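Local coordinates for protein nucleoporin NUP82 (Chaetomium thermophilum, PDB 5CWW) that probably serves as a structural component of the nuclear pore complex, its amino-terminal WD-repeat beta-propeller domain being the part described here, at residues P43-T48 against D487-F492; F57-K62 against R118-S123; E253-C258 against A275-D280; E388-Y393 against L431-Q436; Q559-A564 against A580-P585. All coordinates share one frame; numbering follows the deposited sequence. Where two conformers were deposited one is given.

Contact 1: residues P43-T48 against D487-F492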
# COMPACT_ATOMS: atom_id res chain seq x y z
N PRO B 43 5.66 18.04 -1.52
CA PRO B 43 6.09 16.64 -1.43
C PRO B 43 4.95 15.64 -1.59
O PRO B 43 3.90 15.79 -0.97
CB PRO B 43 6.69 16.55 -0.02
CG PRO B 43 6.01 17.62 0.75
CD PRO B 43 5.79 18.74 -0.23
N GLY B 44 5.17 14.63 -2.43
CA GLY B 44 4.19 13.59 -2.67
C GLY B 44 4.33 13.01 -4.07
O GLY B 44 5.01 13.59 -4.92
N PRO B 45 3.68 11.86 -4.31
CA PRO B 45 3.72 11.23 -5.64
C PRO B 45 2.95 12.02 -6.69
O PRO B 45 2.07 12.81 -6.34
CB PRO B 45 3.06 9.87 -5.39
CG PRO B 45 2.18 10.08 -4.21
CD PRO B 45 2.87 11.09 -3.35
N ARG B 46 3.28 11.81 -7.96
CA ARG B 46 2.62 12.50 -9.06
C ARG B 46 2.26 11.52 -10.17
O ARG B 46 3.00 11.38 -11.15
CB ARG B 46 3.51 13.62 -9.61
CG ARG B 46 2.83 14.47 -10.67
CD ARG B 46 3.78 15.48 -11.30
NE ARG B 46 3.08 16.34 -12.26
CZ ARG B 46 3.61 16.82 -13.38
NH1 ARG B 46 4.86 16.54 -13.72
NH2 ARG B 46 2.88 17.59 -14.17
N ARG B 47 1.12 10.86 -10.01
CA ARG B 47 0.58 9.97 -11.03
C ARG B 47 -0.47 10.73 -11.84
O ARG B 47 -1.64 10.35 -11.87
CB ARG B 47 -0.02 8.72 -10.40
CG ARG B 47 0.98 7.91 -9.60
CD ARG B 47 0.44 6.54 -9.22
NE ARG B 47 1.42 5.77 -8.47
CZ ARG B 47 2.44 5.12 -9.02
NH1 ARG B 47 2.63 5.15 -10.34
NH2 ARG B 47 3.29 4.44 -8.26
N THR B 48 -0.03 11.79 -12.51
CA THR B 48 -0.94 12.73 -13.15
C THR B 48 -1.32 12.32 -14.57
O THR B 48 -2.01 13.07 -15.26
CB THR B 48 -0.32 14.13 -13.17
OG1 THR B 48 1.05 14.04 -13.57
CG2 THR B 48 -0.39 14.77 -11.79
N ASP B 487 13.67 14.78 -0.02
CA ASP B 487 12.25 14.51 0.12
C ASP B 487 11.65 14.06 -1.21
O ASP B 487 10.47 14.30 -1.49
CB ASP B 487 11.52 15.76 0.63
CG ASP B 487 11.69 16.95 -0.29
OD1 ASP B 487 12.61 16.93 -1.13
OD2 ASP B 487 10.90 17.91 -0.17
N GLY B 488 12.45 13.39 -2.03
CA GLY B 488 12.01 12.95 -3.34
C GLY B 488 11.05 11.78 -3.25
O GLY B 488 11.17 10.92 -2.37
N TRP B 489 10.09 11.75 -4.18
CA TRP B 489 9.10 10.68 -4.25
C TRP B 489 9.19 9.95 -5.58
O TRP B 489 8.40 10.22 -6.49
CB TRP B 489 7.69 11.24 -4.04
CG TRP B 489 7.29 11.35 -2.61
CD1 TRP B 489 7.59 12.36 -1.75
CD2 TRP B 489 6.51 10.40 -1.87
NE1 TRP B 489 7.04 12.10 -0.51
CE2 TRP B 489 6.37 10.91 -0.56
CE3 TRP B 489 5.91 9.18 -2.19
CZ2 TRP B 489 5.66 10.23 0.43
CZ3 TRP B 489 5.20 8.51 -1.20
CH2 TRP B 489 5.09 9.04 0.09
N PRO B 490 10.15 9.03 -5.71
CA PRO B 490 10.23 8.24 -6.95
C PRO B 490 9.08 7.24 -7.03
O PRO B 490 8.58 6.81 -5.98
CB PRO B 490 11.59 7.54 -6.83
CG PRO B 490 11.84 7.45 -5.36
CD PRO B 490 11.22 8.68 -4.76
N MET B 491 8.66 6.88 -8.24
CA MET B 491 7.47 6.05 -8.44
C MET B 491 7.72 4.87 -9.36
O MET B 491 8.47 4.98 -10.33
CB MET B 491 6.34 6.90 -9.01
CG MET B 491 5.94 8.09 -8.15
SD MET B 491 4.86 9.22 -9.05
CE MET B 491 6.03 10.02 -10.13
N PHE B 492 7.08 3.74 -9.07
CA PHE B 492 7.05 2.60 -9.98
C PHE B 492 5.95 2.78 -11.02
O PHE B 492 4.93 3.41 -10.75
CB PHE B 492 6.82 1.29 -9.22
CG PHE B 492 8.06 0.71 -8.59
CD1 PHE B 492 9.23 0.56 -9.31
CD2 PHE B 492 8.04 0.30 -7.26
CE1 PHE B 492 10.36 0.02 -8.72
CE2 PHE B 492 9.16 -0.24 -6.67
CZ PHE B 492 10.33 -0.38 -7.41
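The carbonyl O of Phe492 is gripped by both terminal nitrogens of Arg47. NH1 of Arg47 lies 2.9 Å from Phe492 O, nearly on the C=O axis. NH2 of Arg47 is 3.2 Å from Phe492 O and meets a lone pair. The oxygen sits in the guanidinium plane, which the two bonds hold against rotation. CG of Arg47 is anti to the carbonyl carbon (chi1 -60°), and the chain then runs extended past Met491. Met491 CB covers one face of the guanidinium. NH2 also forms a salt bridge with Asp391, so the charge has a second partner.

Met491 SD accepts a weak hydrogen bond from Arg46 N at 3.2 Å and lies 4.1 Å from Pro45 CB. Trp489 has two conformers; in the one described here, one ring face takes two CH-pi contacts. Gly44 CA is 3.7 Å from the centroid of the five-membered ring of Trp489. Pro45 CD packs over the six-membered ring, 3.8 Å from Trp489 CE3. The backbone angles at Gly44 call for glycine.

The loop before strand 49-52 thus meets the start of strand 491-494, the first of a much later sheet, consistent with a beta-propeller whose distant blades converge near the centre.

Contact 2: residues F57-K62 against R118-S123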
# COMPACT_ATOMS: atom_id res chain seq x y z
N PHE B 57 -5.43 10.69 -19.99
CA PHE B 57 -6.02 11.70 -19.11
C PHE B 57 -4.89 12.37 -18.33
O PHE B 57 -4.17 11.71 -17.59
CB PHE B 57 -7.04 11.07 -18.16
CG PHE B 57 -8.17 10.37 -18.87
CD1 PHE B 57 -8.00 9.10 -19.39
CD2 PHE B 57 -9.39 11.00 -19.02
CE1 PHE B 57 -9.04 8.46 -20.04
CE2 PHE B 57 -10.44 10.37 -19.67
CZ PHE B 57 -10.26 9.10 -20.18
N VAL B 58 -4.76 13.68 -18.50
CA VAL B 58 -3.64 14.42 -17.94
C VAL B 58 -4.10 15.46 -16.93
O VAL B 58 -4.73 16.46 -17.29
CB VAL B 58 -2.83 15.13 -19.05
CG1 VAL B 58 -1.59 15.80 -18.47
CG2 VAL B 58 -2.45 14.14 -20.14
N ALA B 59 -3.78 15.22 -15.66
CA ALA B 59 -4.15 16.14 -14.60
C ALA B 59 -3.25 17.37 -14.63
O ALA B 59 -2.02 17.25 -14.61
CB ALA B 59 -4.06 15.46 -13.24
N CYS B 60 -3.87 18.54 -14.70
CA CYS B 60 -3.15 19.81 -14.64
C CYS B 60 -3.87 20.75 -13.69
O CYS B 60 -4.79 21.47 -14.09
CB CYS B 60 -3.03 20.43 -16.04
SG CYS B 60 -2.11 19.38 -17.20
N GLY B 61 -3.47 20.72 -12.42
CA GLY B 61 -4.13 21.52 -11.41
C GLY B 61 -5.44 20.88 -11.00
O GLY B 61 -5.46 19.74 -10.53
N LYS B 62 -6.54 21.61 -11.18
CA LYS B 62 -7.86 21.12 -10.78
C LYS B 62 -8.68 20.62 -11.96
O LYS B 62 -9.90 20.44 -11.84
CB LYS B 62 -8.63 22.24 -10.06
CG LYS B 62 -7.98 22.72 -8.77
CD LYS B 62 -8.83 23.79 -8.10
CE LYS B 62 -8.24 24.22 -6.77
NZ LYS B 62 -6.88 24.80 -6.92
N ARG B 118 -3.25 14.82 -7.57
CA ARG B 118 -1.98 14.15 -7.31
C ARG B 118 -1.89 12.83 -8.06
O ARG B 118 -0.82 12.46 -8.55
CB ARG B 118 -1.81 13.91 -5.81
CG ARG B 118 -1.65 15.18 -4.99
CD ARG B 118 -0.27 15.78 -5.16
NE ARG B 118 -0.10 17.00 -4.38
CZ ARG B 118 0.20 17.03 -3.08
NH1 ARG B 118 0.37 15.90 -2.41
NH2 ARG B 118 0.33 18.19 -2.46
N GLN B 119 -3.01 12.11 -8.15
CA GLN B 119 -3.02 10.79 -8.76
C GLN B 119 -4.29 10.53 -9.58
O GLN B 119 -5.39 10.92 -9.18
CB GLN B 119 -2.90 9.70 -7.69
CG GLN B 119 -1.74 9.87 -6.72
CD GLN B 119 -1.50 8.63 -5.89
OE1 GLN B 119 -1.40 7.52 -6.42
NE2 GLN B 119 -1.41 8.80 -4.58
N LEU B 120 -4.10 9.87 -10.71
CA LEU B 120 -5.19 9.34 -11.52
C LEU B 120 -5.01 7.83 -11.63
O LEU B 120 -3.94 7.37 -12.05
CB LEU B 120 -5.22 9.97 -12.91
CG LEU B 120 -5.32 11.49 -12.98
CD1 LEU B 120 -5.21 11.96 -14.42
CD2 LEU B 120 -6.61 11.98 -12.35
N VAL B 121 -6.03 7.06 -11.26
CA VAL B 121 -5.95 5.61 -11.33
C VAL B 121 -7.10 5.03 -12.14
O VAL B 121 -8.25 5.05 -11.71
CB VAL B 121 -5.95 4.96 -9.93
CG1 VAL B 121 -5.61 3.48 -10.03
CG2 VAL B 121 -4.95 5.67 -9.02
N MET B 122 -6.77 4.51 -13.32
CA MET B 122 -7.75 3.90 -14.21
C MET B 122 -8.24 2.58 -13.62
O MET B 122 -7.47 1.82 -13.06
CB MET B 122 -7.13 3.66 -15.59
CG MET B 122 -8.12 3.23 -16.66
SD MET B 122 -9.36 4.48 -17.05
CE MET B 122 -8.33 5.80 -17.70
N SER B 123 -9.54 2.31 -13.78
CA SER B 123 -10.11 1.06 -13.30
C SER B 123 -9.83 -0.04 -14.32
O SER B 123 -9.45 0.24 -15.45
CB SER B 123 -11.62 1.22 -13.07
OG SER B 123 -12.31 1.37 -14.30
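Leu120 and Met122 pack against Phe57 and Ala59 through apolar side chains. Strands 57-60 and 119-122 run nearly antiparallel, at 162°, but their axes stay 8.1 Å apart. This is face-to-face packing of two sheets, not pairing within one, and the segments share no hydrogen bonds.

The methyl contacts centre on Leu120. Its CD1 reaches Ala59 CB at 3.9 Å and Phe57 CB at 4.3 Å. CG of Leu120 is anti to the carbonyl carbon (chi1 -56°), and this directs CD1 between the two residues.

The same methyl also packs on the backbone. Leu120 CD1 lies 3.3 Å from Phe57 O and 3.8 Å from Ala59 N. The methyl therefore meets the main chain as well as its side chains.

The third kind is an apolar contact of the Met122 methyl with the Phe57 ring. Met122 CE is 3.6 Å from Phe57 CE1 and 3.7 Å from Phe57 CD1. The two side chains cross at about a right angle. Met122 is bent at chi2 and chi3, and the bends turn its methyl end to the ring, which also stacks with Trp66.

Neighbouring strands complete the layer. Leu120 also touches Ile64 of strand 63-68, Ala50 of strand 49-52 and Val131 of strand 128-132. Met122 also packs on Leu129. The contact thus lies between the sheet that begins with strand 49-52 and the one that begins with strand 119-122.

Contact 3: residues E253-C258 against A275-D280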
# COMPACT_ATOMS: atom_id res chain seq x y z
N GLU B 253 3.49 4.62 9.15
CA GLU B 253 3.12 5.62 8.15
C GLU B 253 3.25 4.97 6.78
O GLU B 253 4.35 4.61 6.36
CB GLU B 253 3.99 6.87 8.25
CG GLU B 253 3.59 7.98 7.30
CD GLU B 253 4.57 9.14 7.30
OE1 GLU B 253 4.17 10.26 7.67
OE2 GLU B 253 5.74 8.93 6.92
N VAL B 254 2.13 4.84 6.06
CA VAL B 254 2.13 4.15 4.78
C VAL B 254 2.71 5.02 3.68
O VAL B 254 2.35 6.19 3.55
CB VAL B 254 0.71 3.71 4.37
CG1 VAL B 254 0.74 2.95 3.05
CG2 VAL B 254 0.09 2.85 5.46
N ALA B 255 3.62 4.44 2.89
CA ALA B 255 4.18 5.10 1.72
C ALA B 255 3.38 4.74 0.48
O ALA B 255 3.08 5.60 -0.34
CB ALA B 255 5.64 4.72 1.54
N ALA B 256 3.04 3.46 0.34
CA ALA B 256 2.26 3.00 -0.79
C ALA B 256 1.75 1.59 -0.57
O ALA B 256 2.27 0.85 0.26
CB ALA B 256 3.08 3.07 -2.07
N ALA B 257 0.73 1.22 -1.35
CA ALA B 257 0.17 -0.12 -1.30
C ALA B 257 -0.20 -0.56 -2.70
O ALA B 257 -0.49 0.26 -3.57
CB ALA B 257 -1.05 -0.16 -0.40
N CYS B 258 -0.17 -1.87 -2.93
CA CYS B 258 -0.54 -2.41 -4.23
C CYS B 258 -1.05 -3.83 -4.13
O CYS B 258 -0.77 -4.54 -3.16
CB CYS B 258 0.66 -2.35 -5.18
SG CYS B 258 2.01 -3.45 -4.71
N ALA B 275 3.93 -0.81 1.89
CA ALA B 275 5.26 -0.34 2.24
C ALA B 275 5.16 0.92 3.08
O ALA B 275 4.51 1.90 2.70
CB ALA B 275 6.07 -0.08 0.98
N MET B 276 5.81 0.89 4.24
CA MET B 276 5.84 2.01 5.16
C MET B 276 7.06 2.88 4.89
O MET B 276 8.09 2.38 4.44
CB MET B 276 5.87 1.52 6.61
CG MET B 276 4.80 0.48 6.94
SD MET B 276 3.12 1.14 6.84
CE MET B 276 2.17 -0.32 7.26
N THR B 277 6.95 4.17 5.17
CA THR B 277 8.09 5.08 5.00
C THR B 277 9.20 4.73 5.98
O THR B 277 10.35 5.12 5.79
CB THR B 277 7.68 6.55 5.20
OG1 THR B 277 7.10 6.72 6.50
CG2 THR B 277 6.68 6.99 4.14
N SER B 278 8.87 3.97 7.02
CA SER B 278 9.86 3.54 7.99
C SER B 278 10.80 2.48 7.40
O SER B 278 11.87 2.23 7.94
CB SER B 278 9.19 2.98 9.24
OG SER B 278 8.47 1.80 8.94
N GLY B 279 10.37 1.87 6.30
CA GLY B 279 11.16 0.85 5.62
C GLY B 279 10.57 -0.55 5.71
O GLY B 279 11.08 -1.48 5.09
N ASP B 280 9.49 -0.69 6.47
CA ASP B 280 8.87 -2.00 6.68
C ASP B 280 7.87 -2.34 5.59
O ASP B 280 7.29 -1.46 4.95
CB ASP B 280 8.19 -2.05 8.05
CG ASP B 280 9.17 -1.95 9.20
OD1 ASP B 280 10.35 -2.30 9.01
OD2 ASP B 280 8.76 -1.52 10.30
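A classic beta bulge joins strands 254-258 and 272-276, with Ala255 and Ala256 both facing Ala275. Ala275 O accepts from both residues, at 2.7 Å from Ala255 N and 3.2 Å from Ala256 N. Both donors lie in its carbonyl plane. Ala275 N answers with a nearly straight bond to Ala256 O at 2.9 Å (170°). Ala256 and Ala275 form the antiparallel hydrogen-bonded pair. Val254 and Met276 are the non-hydrogen-bonded pair, shifted by one residue in register. Their side chains diverge, yet Val254 CG2 still touches Met276 SD at 3.7 Å.

Beyond the bulge, Glu253 grips Thr277 twice. Thr277 N binds Glu253 O at 2.9 Å. Thr277 OG1 donates to Glu253 OE2 at 2.6 Å and meets the anti lone pair of that oxygen. CG of Glu253 is anti to the backbone N (chi1 -176°), and the extended chain carries the carboxylate across to the hydroxyl. The threonine sets OG1 between its backbone N and carbonyl carbon (chi1 57°). CG2 can then pack on Ala255 CB at 3.6 Å. Replacing Glu253 by an alanine would probably leave the Thr277 hydroxyl without its acceptor and set it freer to turn.

Thr277 stands in a type I turn from Met276 to Gly279, closed by Gly279 N to Met276 O. Ser278 O in this turn bonds to a basic side chain of another protein chain. The whole is an antiparallel strand pair with a bulge and a tight turn into strand 281-284, as in the four-stranded blades of a beta-propeller.

Contact 4: residues E388-Y393 against L431-Q436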
# COMPACT_ATOMS: atom_id res chain seq x y z
N GLU B 388 14.34 4.11 4.02
CA GLU B 388 13.06 4.78 3.83
C GLU B 388 12.44 4.45 2.47
O GLU B 388 13.06 4.69 1.43
CB GLU B 388 13.25 6.29 3.97
CG GLU B 388 11.99 7.11 3.75
CD GLU B 388 12.21 8.59 4.00
OE1 GLU B 388 13.12 9.17 3.38
OE2 GLU B 388 11.48 9.17 4.83
N LEU B 389 11.23 3.90 2.49
CA LEU B 389 10.56 3.47 1.26
C LEU B 389 9.58 4.52 0.75
O LEU B 389 8.99 5.26 1.53
CB LEU B 389 9.83 2.14 1.48
CG LEU B 389 10.71 0.90 1.69
CD1 LEU B 389 9.83 -0.30 1.97
CD2 LEU B 389 11.60 0.64 0.48
N LYS B 390 9.42 4.56 -0.57
CA LYS B 390 8.51 5.51 -1.20
C LYS B 390 7.53 4.84 -2.16
O LYS B 390 6.50 5.41 -2.49
CB LYS B 390 9.32 6.59 -1.93
CG LYS B 390 9.99 7.58 -0.99
CD LYS B 390 8.97 8.50 -0.31
CE LYS B 390 9.53 9.16 0.94
NZ LYS B 390 10.68 10.05 0.63
N ASP B 391 7.86 3.63 -2.60
CA ASP B 391 6.93 2.89 -3.44
C ASP B 391 7.15 1.39 -3.34
O ASP B 391 8.21 0.93 -2.91
CB ASP B 391 7.06 3.31 -4.91
CG ASP B 391 5.76 3.14 -5.69
OD1 ASP B 391 4.83 2.48 -5.17
OD2 ASP B 391 5.67 3.65 -6.82
N ILE B 392 6.13 0.63 -3.73
CA ILE B 392 6.20 -0.82 -3.74
C ILE B 392 5.51 -1.32 -5.00
O ILE B 392 4.48 -0.79 -5.41
CB ILE B 392 5.55 -1.44 -2.49
CG1 ILE B 392 5.67 -2.97 -2.52
CG2 ILE B 392 4.09 -1.00 -2.35
CD1 ILE B 392 5.32 -3.65 -1.22
N TYR B 393 6.09 -2.34 -5.62
CA TYR B 393 5.56 -2.92 -6.85
C TYR B 393 5.76 -4.43 -6.83
O TYR B 393 6.88 -4.91 -6.74
CB TYR B 393 6.24 -2.31 -8.07
CG TYR B 393 5.86 -2.97 -9.38
CD1 TYR B 393 4.60 -2.79 -9.93
CD2 TYR B 393 6.76 -3.77 -10.06
CE1 TYR B 393 4.25 -3.39 -11.13
CE2 TYR B 393 6.42 -4.38 -11.25
CZ TYR B 393 5.17 -4.18 -11.78
OH TYR B 393 4.83 -4.78 -12.97
N LEU B 431 11.09 0.57 -3.65
CA LEU B 431 11.73 1.80 -4.10
C LEU B 431 11.98 2.75 -2.93
O LEU B 431 11.04 3.17 -2.25
CB LEU B 431 10.87 2.47 -5.17
CG LEU B 431 11.39 3.70 -5.92
CD1 LEU B 431 12.78 3.47 -6.49
CD2 LEU B 431 10.41 4.02 -7.05
N SER B 432 13.24 3.08 -2.70
CA SER B 432 13.63 3.96 -1.60
C SER B 432 13.64 5.42 -2.03
O SER B 432 13.66 5.72 -3.22
CB SER B 432 15.02 3.57 -1.07
OG SER B 432 15.09 2.19 -0.77
N THR B 433 13.64 6.32 -1.05
CA THR B 433 13.74 7.76 -1.31
C THR B 433 14.93 8.07 -2.20
O THR B 433 14.85 8.93 -3.08
CB THR B 433 13.87 8.56 0.00
OG1 THR B 433 12.75 8.27 0.86
CG2 THR B 433 13.94 10.06 -0.27
N SER B 434 16.03 7.37 -1.97
CA SER B 434 17.27 7.61 -2.70
C SER B 434 17.17 7.16 -4.15
O SER B 434 18.05 7.47 -4.96
CB SER B 434 18.44 6.88 -2.03
OG SER B 434 18.30 5.48 -2.16
N GLY B 435 16.11 6.43 -4.48
CA GLY B 435 15.96 5.86 -5.80
C GLY B 435 16.50 4.45 -5.86
O GLY B 435 16.49 3.81 -6.92
N GLN B 436 17.00 3.96 -4.73
CA GLN B 436 17.45 2.58 -4.63
C GLN B 436 16.29 1.62 -4.88
O GLN B 436 15.19 1.82 -4.37
CB GLN B 436 18.06 2.30 -3.25
CG GLN B 436 18.50 0.86 -3.02
CD GLN B 436 18.63 0.51 -1.55
OE1 GLN B 436 17.65 0.15 -0.89
NE2 GLN B 436 19.85 0.60 -1.02
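Leu431 O takes two backbone bonds, from Lys390 N at 2.7 Å and from Asp391 N at 3.2 Å. Lys390 and Asp391 thus both face Leu431, a classic beta bulge between antiparallel strands 389-395 and 427-432. Asp391 and Leu431 form the hydrogen-bonded pair, completed by Leu431 N to Asp391 O at 3.0 Å. Leu389 and Ser432 are the non-hydrogen-bonded pair. Past it, Thr433 N binds Glu388 O at 3.0 Å.

The side chains gather on Thr433. Its OG1 donates to Glu388 OE1 at 2.7 Å, meeting the carboxylate from above its plane. The same OG1 accepts from Lys390 NZ at 2.7 Å. OG1 is anti to the carbonyl carbon (chi1 -57°), placing it between the acid and the amine. Their direct salt bridge is long; the hydroxyl bonds to both and links the two charges. Lys390 NZ has a second acceptor in Gly488 O. A valine in place of Thr433 removes the shared hydroxyl and would probably leave the Glu388 carboxylate without this donor and the Lys390 amine freer to move.

Asp391 CB packs on Leu431 CB at 3.9 Å. A type I turn from Ser432 to Gly435 leads into strand 437-441, giving the bulged antiparallel pairing and tight hairpin of a beta-propeller blade.

Contact 5: residues Q559-A564 against A580-P585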
# COMPACT_ATOMS: atom_id res chain seq x y z
N GLN B 559 14.15 21.20 -11.44
CA GLN B 559 13.63 20.46 -10.29
C GLN B 559 12.18 20.04 -10.50
O GLN B 559 11.56 19.47 -9.60
CB GLN B 559 13.75 21.30 -9.02
CG GLN B 559 15.19 21.67 -8.67
CD GLN B 559 15.28 22.53 -7.43
OE1 GLN B 559 14.36 23.28 -7.11
NE2 GLN B 559 16.41 22.44 -6.73
N SER B 560 11.64 20.32 -11.68
CA SER B 560 10.26 19.98 -12.00
C SER B 560 10.00 18.48 -11.85
O SER B 560 10.73 17.67 -12.43
CB SER B 560 9.92 20.42 -13.43
OG SER B 560 8.83 19.68 -13.94
N PRO B 561 8.97 18.10 -11.08
CA PRO B 561 8.68 16.67 -10.96
C PRO B 561 8.08 16.12 -12.25
O PRO B 561 7.40 16.85 -12.97
CB PRO B 561 7.67 16.62 -9.81
CG PRO B 561 6.98 17.92 -9.87
CD PRO B 561 8.01 18.92 -10.32
N LEU B 562 8.33 14.84 -12.52
CA LEU B 562 7.81 14.20 -13.71
C LEU B 562 6.59 13.35 -13.38
O LEU B 562 6.54 12.68 -12.35
CB LEU B 562 8.88 13.33 -14.37
CG LEU B 562 10.20 14.03 -14.72
CD1 LEU B 562 11.18 13.04 -15.34
CD2 LEU B 562 9.96 15.20 -15.66
N ALA B 563 5.59 13.40 -14.26
CA ALA B 563 4.44 12.51 -14.14
C ALA B 563 4.93 11.07 -14.26
O ALA B 563 5.78 10.76 -15.09
CB ALA B 563 3.42 12.82 -15.21
N ALA B 564 4.39 10.19 -13.41
CA ALA B 564 4.76 8.78 -13.42
C ALA B 564 4.64 8.22 -14.83
O ALA B 564 3.63 8.43 -15.51
CB ALA B 564 3.88 8.00 -12.47
N ALA B 580 5.67 13.62 -18.42
CA ALA B 580 5.47 15.05 -18.64
C ALA B 580 6.11 15.88 -17.54
O ALA B 580 6.17 15.47 -16.38
CB ALA B 580 3.98 15.37 -18.73
N THR B 581 6.60 17.05 -17.92
CA THR B 581 7.03 18.06 -16.97
C THR B 581 5.81 18.89 -16.59
O THR B 581 4.68 18.54 -16.94
CB THR B 581 8.13 18.97 -17.54
OG1 THR B 581 7.63 19.69 -18.67
CG2 THR B 581 9.34 18.14 -17.96
N GLN B 582 6.03 19.99 -15.88
CA GLN B 582 4.94 20.89 -15.51
C GLN B 582 4.31 21.53 -16.74
O GLN B 582 3.16 21.97 -16.69
CB GLN B 582 5.44 21.98 -14.56
CG GLN B 582 6.01 21.47 -13.25
CD GLN B 582 4.94 20.96 -12.30
OE1 GLN B 582 4.31 19.94 -12.55
NE2 GLN B 582 4.74 21.68 -11.20
N THR B 583 5.06 21.56 -17.84
CA THR B 583 4.65 22.29 -19.04
C THR B 583 4.69 21.45 -20.32
O THR B 583 3.83 21.59 -21.18
CB THR B 583 5.53 23.53 -19.25
OG1 THR B 583 6.87 23.12 -19.53
CG2 THR B 583 5.52 24.41 -18.00
N ASP B 584 5.70 20.60 -20.44
CA ASP B 584 5.96 19.89 -21.69
C ASP B 584 5.82 18.37 -21.55
O ASP B 584 5.94 17.83 -20.45
CB ASP B 584 7.36 20.22 -22.19
CG ASP B 584 7.62 21.71 -22.24
OD1 ASP B 584 6.67 22.46 -22.55
OD2 ASP B 584 8.77 22.13 -21.98
N PRO B 585 5.56 17.68 -22.67
CA PRO B 585 5.43 16.22 -22.66
C PRO B 585 6.75 15.50 -22.83
O PRO B 585 7.74 16.10 -23.24
CB PRO B 585 4.51 15.95 -23.85
CG PRO B 585 4.87 17.02 -24.82
CD PRO B 585 5.25 18.23 -24.00
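Ala563 N donates to Ala580 O at 3.0 Å with an angle of 166°, the one strong hydrogen bond between the segments. The donor lies in the carbonyl plane. Leu562 CA adds a C-H...O contact to the same Ala580 O at 3.4 Å. Arg46 NH1 also reaches this oxygen, through a weak bond.

A weaker polar link joins the outer ends. Gln582 N makes a weak bond to Ser560 OG at 3.4 Å. OG is anti to the backbone N of Ser560 (chi1 157°), and this turns it to the other segment. It also rests against Gln582 CG.

Van der Waals contacts complete the interface. Leu562 and Thr581 lie side by side and point the same way, with Leu562 CD2 3.8 Å from Thr581 CG2. Pro561 and Gln582 cross at a slant, with Pro561 CD 4.2 Å from Gln582 CD. The methyls of Ala563 and Ala580 come together at 4.4 Å, CB to CB, and both residues also touch Ile49.

Bonds within the turn fix the hydroxyl of Thr581. Its OG1 accepts from Asp584 N at 2.8 Å and from Thr583 N at 3.3 Å. Thr581 OG1 sits between the backbone N and the carbonyl carbon (chi1 63°), and from there it faces the N-H groups of the residues that follow. Thr581 N to Asp584 O closes the turn on the backbone.

These bonds make an ST turn and ST motif between strands 576-580 and 585-589. The loop before strand 566-570 lies beside it, in a meander consistent with the last blade of a propeller.

All five contacts lie within one beta-propeller domain. Contact 1 is central to the group: it touches contacts 2, 3, 4 and 5, with centres about 10 to 13 Å away. Contacts 2, 3 and 4 are nested in the chain loop that it closes, and contact 5 follows it. Contacts 3 and 4 each join an edge strand to its neighbour in two successive sheets, and their centres are about 9 Å apart. Contact 2 packs the first sheet on the second. Contact 5 lies in the loops around the last strands, about 24 Å from contact 3, centre to centre. Segment 43-48 thus ties early and late sheets together, as expected for a closed ring of blades.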